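Local coordinates for protein metagenomic carboxyl esterase MGS0156 (Uncultured organism, PDB 5D8M) that probably hydrolyses carboxylic ester bonds, in a fold consistent with the alpha/beta-hydrolase class, at residues G81-G86 with Y334-L339; T42-D47 with L327-A332. All blocks are in the same frame, centred on the assembly; numbering follows the deposited sequence.

Contact 1: residues G81-G86 with Y334-L339; sequences GVSTAG and YVEEDL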
# COMPACT_ATOMS: atom_id res chain seq x y z
N GLY A 81 16.69 12.79 13.92
CA GLY A 81 17.58 13.61 13.13
C GLY A 81 17.60 13.17 11.68
O GLY A 81 16.74 12.42 11.25
N VAL A 82 18.56 13.66 10.93
CA VAL A 82 18.67 13.37 9.51
C VAL A 82 19.39 12.05 9.31
O VAL A 82 20.50 11.83 9.83
CB VAL A 82 19.44 14.49 8.76
CG1 VAL A 82 19.64 14.11 7.30
CG2 VAL A 82 18.69 15.84 8.89
N SER A 83 18.77 11.18 8.53
CA SER A 83 19.38 9.89 8.22
C SER A 83 20.58 10.08 7.29
O SER A 83 20.54 10.90 6.38
CB SER A 83 18.38 8.95 7.58
OG SER A 83 19.03 7.76 7.14
N THR A 84 21.63 9.31 7.55
CA THR A 84 22.76 9.26 6.64
C THR A 84 22.94 7.83 6.08
O THR A 84 23.99 7.49 5.58
CB THR A 84 24.07 9.75 7.32
OG1 THR A 84 24.29 9.03 8.54
CG2 THR A 84 24.00 11.26 7.64
N ALA A 85 21.89 7.01 6.16
CA ALA A 85 21.95 5.61 5.70
C ALA A 85 21.97 5.43 4.16
O ALA A 85 22.20 4.34 3.67
CB ALA A 85 20.78 4.83 6.28
N GLY A 86 21.70 6.48 3.40
CA GLY A 86 21.63 6.34 1.95
C GLY A 86 20.43 5.51 1.48
O GLY A 86 20.50 4.83 0.46
N TYR A 334 11.47 3.19 10.77
CA TYR A 334 11.29 1.82 11.27
C TYR A 334 12.16 0.86 10.46
O TYR A 334 12.88 0.03 11.02
CB TYR A 334 9.81 1.36 11.20
CG TYR A 334 9.59 -0.00 11.84
CD1 TYR A 334 9.97 -1.18 11.18
CD2 TYR A 334 9.01 -0.12 13.10
CE1 TYR A 334 9.80 -2.42 11.77
CE2 TYR A 334 8.83 -1.37 13.69
CZ TYR A 334 9.23 -2.51 13.02
OH TYR A 334 9.07 -3.74 13.60
N VAL A 335 12.10 0.98 9.14
CA VAL A 335 12.84 0.05 8.28
C VAL A 335 14.35 0.24 8.43
O VAL A 335 15.10 -0.74 8.58
CB VAL A 335 12.42 0.18 6.79
CG1 VAL A 335 13.26 -0.74 5.91
CG2 VAL A 335 10.95 -0.17 6.64
N GLU A 336 14.80 1.50 8.45
CA GLU A 336 16.23 1.75 8.70
C GLU A 336 16.68 1.15 10.03
O GLU A 336 17.75 0.53 10.12
CB GLU A 336 16.55 3.24 8.69
CG GLU A 336 18.04 3.50 9.04
CD GLU A 336 18.40 4.98 9.05
OE1 GLU A 336 17.66 5.80 8.43
OE2 GLU A 336 19.43 5.31 9.66
N GLU A 337 15.87 1.31 11.06
CA GLU A 337 16.17 0.73 12.35
C GLU A 337 16.17 -0.80 12.27
O GLU A 337 17.05 -1.46 12.82
CB GLU A 337 15.17 1.20 13.41
CG GLU A 337 15.41 0.63 14.82
CD GLU A 337 14.44 1.20 15.86
OE1 GLU A 337 13.29 0.71 15.93
OE2 GLU A 337 14.83 2.14 16.59
N ASP A 338 15.18 -1.36 11.58
CA ASP A 338 15.06 -2.81 11.49
C ASP A 338 16.19 -3.42 10.66
O ASP A 338 16.70 -4.49 10.98
CB ASP A 338 13.69 -3.21 10.90
CG ASP A 338 13.43 -4.70 11.02
OD1 ASP A 338 13.33 -5.18 12.16
OD2 ASP A 338 13.34 -5.38 9.98
N LEU A 339 16.58 -2.73 9.59
CA LEU A 339 17.70 -3.16 8.79
C LEU A 339 18.99 -2.98 9.59
O LEU A 339 19.98 -3.67 9.33
CB LEU A 339 17.77 -2.37 7.47
CG LEU A 339 16.64 -2.56 6.45
CD1 LEU A 339 16.89 -1.65 5.28
CD2 LEU A 339 16.54 -4.02 6.00
O HOH W 1 21.21 7.30 9.80
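E336, near the end of the last helix, reaches across to S83 and A85 in the loop that leads into strand 87-92. Their nearest backbones stay well separated, with the CA atoms of A85 and E336 7.5 Å apart, and the glutamate side chain spans the distance. Its CB is directed at the loop. CG stands anti to the backbone N (chi1 176°) and the chain runs on extended, which carries the carboxylate straight out from the helix. CG comes within 4.1 Å of A85 CB, and the carboxylate carbon CD follows at 3.7 Å, so the methyl lies against the stem and the root of the carboxylate. OE1 accepts a 2.7 Å hydrogen bond from S83 OG; the hydroxyl approaches on the syn side but 34° out of the carboxylate plane. Y119 OH is a second hydrogen-bond partner of OE1, so this oxygen is gripped twice. Helix 324-338 is the final helix of a fold whose parallel sheet is consistent with an alpha/beta hydrolase, and here it is tied to the loop that enters strand 87-92, next to the edge strand 120-123. E336 OE2 takes a 2.7 Å hydrogen bond from water 1, which in turn accepts from T84 N at 3.0 Å. On the loop side, S83 OG also accepts from A85 N at 3.1 Å, nearly straight at 168°, forming an ST turn that helps hold OG in place facing the glutamate. An alanine in place of E336 would probably leave S83 OG and Y119 OH without their shared partner and set the water bridge to T84 adrift. Two residues before S83, the backbone O of G81 accepts from R333 NH1 of the same helix.

Contact 2: residues T42-D47 with L327-A332; sequences TAIMAD and LLEAIA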
# COMPACT_ATOMS: atom_id res chain seq x y z
N THR A 42 4.40 8.23 16.70
CA THR A 42 3.94 9.13 17.75
C THR A 42 5.01 10.19 18.15
O THR A 42 4.68 11.37 18.30
CB THR A 42 3.50 8.31 18.98
OG1 THR A 42 2.37 7.49 18.61
CG2 THR A 42 3.11 9.22 20.14
N ALA A 43 6.26 9.75 18.29
CA ALA A 43 7.38 10.64 18.60
C ALA A 43 7.66 11.62 17.47
O ALA A 43 7.96 12.79 17.72
CB ALA A 43 8.65 9.82 18.91
N ILE A 44 7.55 11.14 16.22
CA ILE A 44 7.74 11.99 15.05
C ILE A 44 6.77 13.16 15.08
O ILE A 44 7.15 14.32 14.88
CB ILE A 44 7.57 11.18 13.73
CG1 ILE A 44 8.84 10.35 13.48
CG2 ILE A 44 7.30 12.10 12.53
CD1 ILE A 44 8.75 9.44 12.27
N MSE A 45 5.51 12.87 15.37
CA MSE A 45 4.49 13.90 15.37
C MSE A 45 4.62 14.81 16.58
O MSE A 45 4.32 15.99 16.48
CB MSE A 45 3.11 13.27 15.31
CG MSE A 45 2.94 12.48 14.03
SE MSE A 45 1.27 11.51 13.90
CE MSE A 45 0.10 13.01 13.48
N ALA A 46 5.07 14.27 17.71
CA ALA A 46 5.28 15.14 18.86
C ALA A 46 6.47 16.07 18.58
O ALA A 46 6.49 17.21 19.02
CB ALA A 46 5.51 14.33 20.15
N ASP A 47 7.44 15.57 17.83
CA ASP A 47 8.68 16.33 17.59
C ASP A 47 8.55 17.41 16.50
O ASP A 47 9.09 18.50 16.65
CB ASP A 47 9.82 15.37 17.21
CG ASP A 47 11.13 16.11 16.94
OD1 ASP A 47 11.84 16.41 17.91
OD2 ASP A 47 11.44 16.40 15.76
N LEU A 327 3.46 9.33 8.51
CA LEU A 327 3.40 7.90 8.20
C LEU A 327 4.61 7.46 7.39
O LEU A 327 5.22 6.45 7.73
CB LEU A 327 2.11 7.54 7.44
CG LEU A 327 1.88 6.04 7.16
CD1 LEU A 327 1.46 5.28 8.44
CD2 LEU A 327 0.81 5.85 6.05
N LEU A 328 4.94 8.20 6.33
CA LEU A 328 6.05 7.82 5.46
C LEU A 328 7.39 7.95 6.20
O LEU A 328 8.27 7.10 6.05
CB LEU A 328 6.07 8.68 4.20
CG LEU A 328 7.04 8.26 3.10
CD1 LEU A 328 6.68 6.86 2.58
CD2 LEU A 328 7.04 9.28 1.94
N GLU A 329 7.55 9.02 6.98
CA GLU A 329 8.74 9.16 7.80
C GLU A 329 8.87 8.03 8.83
O GLU A 329 9.97 7.49 9.03
CB GLU A 329 8.77 10.53 8.49
CG GLU A 329 10.12 10.81 9.14
CD GLU A 329 10.12 12.04 10.04
OE1 GLU A 329 9.35 13.01 9.78
OE2 GLU A 329 10.90 12.03 11.03
N ALA A 330 7.77 7.66 9.48
CA ALA A 330 7.80 6.54 10.43
C ALA A 330 8.19 5.24 9.72
O ALA A 330 8.99 4.45 10.25
CB ALA A 330 6.43 6.39 11.15
N ILE A 331 7.64 5.02 8.54
CA ILE A 331 8.00 3.85 7.75
C ILE A 331 9.52 3.82 7.51
O ILE A 331 10.16 2.82 7.81
CB ILE A 331 7.25 3.81 6.40
CG1 ILE A 331 5.76 3.52 6.62
CG2 ILE A 331 7.92 2.83 5.40
CD1 ILE A 331 4.94 3.84 5.37
N ALA A 332 10.06 4.91 6.97
CA ALA A 332 11.50 5.01 6.68
C ALA A 332 12.35 4.76 7.92
O ALA A 332 13.37 4.08 7.83
CB ALA A 332 11.85 6.41 6.08
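Between residues 42-47 and 327-332 the backbones come nearest at I44 and A330, their CA atoms 7.1 Å apart. Residues 42-47 belong to helix 34-48 and residues 327-332 to the last helix, 324-338, so the contact is helix-helix packing in what is probably an alpha/beta-hydrolase fold. No hydrogen bond crosses between the segments; the buried side chain of I44 does most of the work. Its CG1 lies anti to the carbonyl carbon (chi1 -77°) and its chain is extended beyond, which drives the CD1 methyl at the facing helix. CD1 settles beside the backbone, 3.5 Å from A330 N, and also meets the A330 CB methyl at 4.0 Å. A330 CB in addition touches F37 and M41 of helix 34-48, extending the apolar seam along that helix.

E329 lies aslant across the isoleucine, its CG 3.7 Å from I44 CD1. The buried carboxylate is satisfied beyond the two segments: OE1 is hydrogen-bonded to H48 NE2, and OE2 forms a salt bridge with R333 NE. These positive or polar partners probably offset the nearby like charge of D113. I44 packs alongside both oxygens, with CG1 3.6 Å from E329 OE2 and the CG2 methyl 3.5 Å from E329 OE1.

In the fold
Both contacts use helix 324-338, at adjoining segments, and their centres lie about 12 Å apart on the same side of the chain's centre. Contact 2 is the buried one: the touching residues sit between this helix and helix 34-48, and the link is made by the isoleucine's hydrocarbon groups against a backbone, an alanine methyl and a glutamate stem, with the glutamate's charge met outside the two segments. Contact 1 lies at the surface, where a glutamate of the same helix meets a loop through a hydroxyl and a water. Each thus has a glutamate in it, bonded across the interface in one and merely packed against in the other. R333, between the two segments, serves both sites.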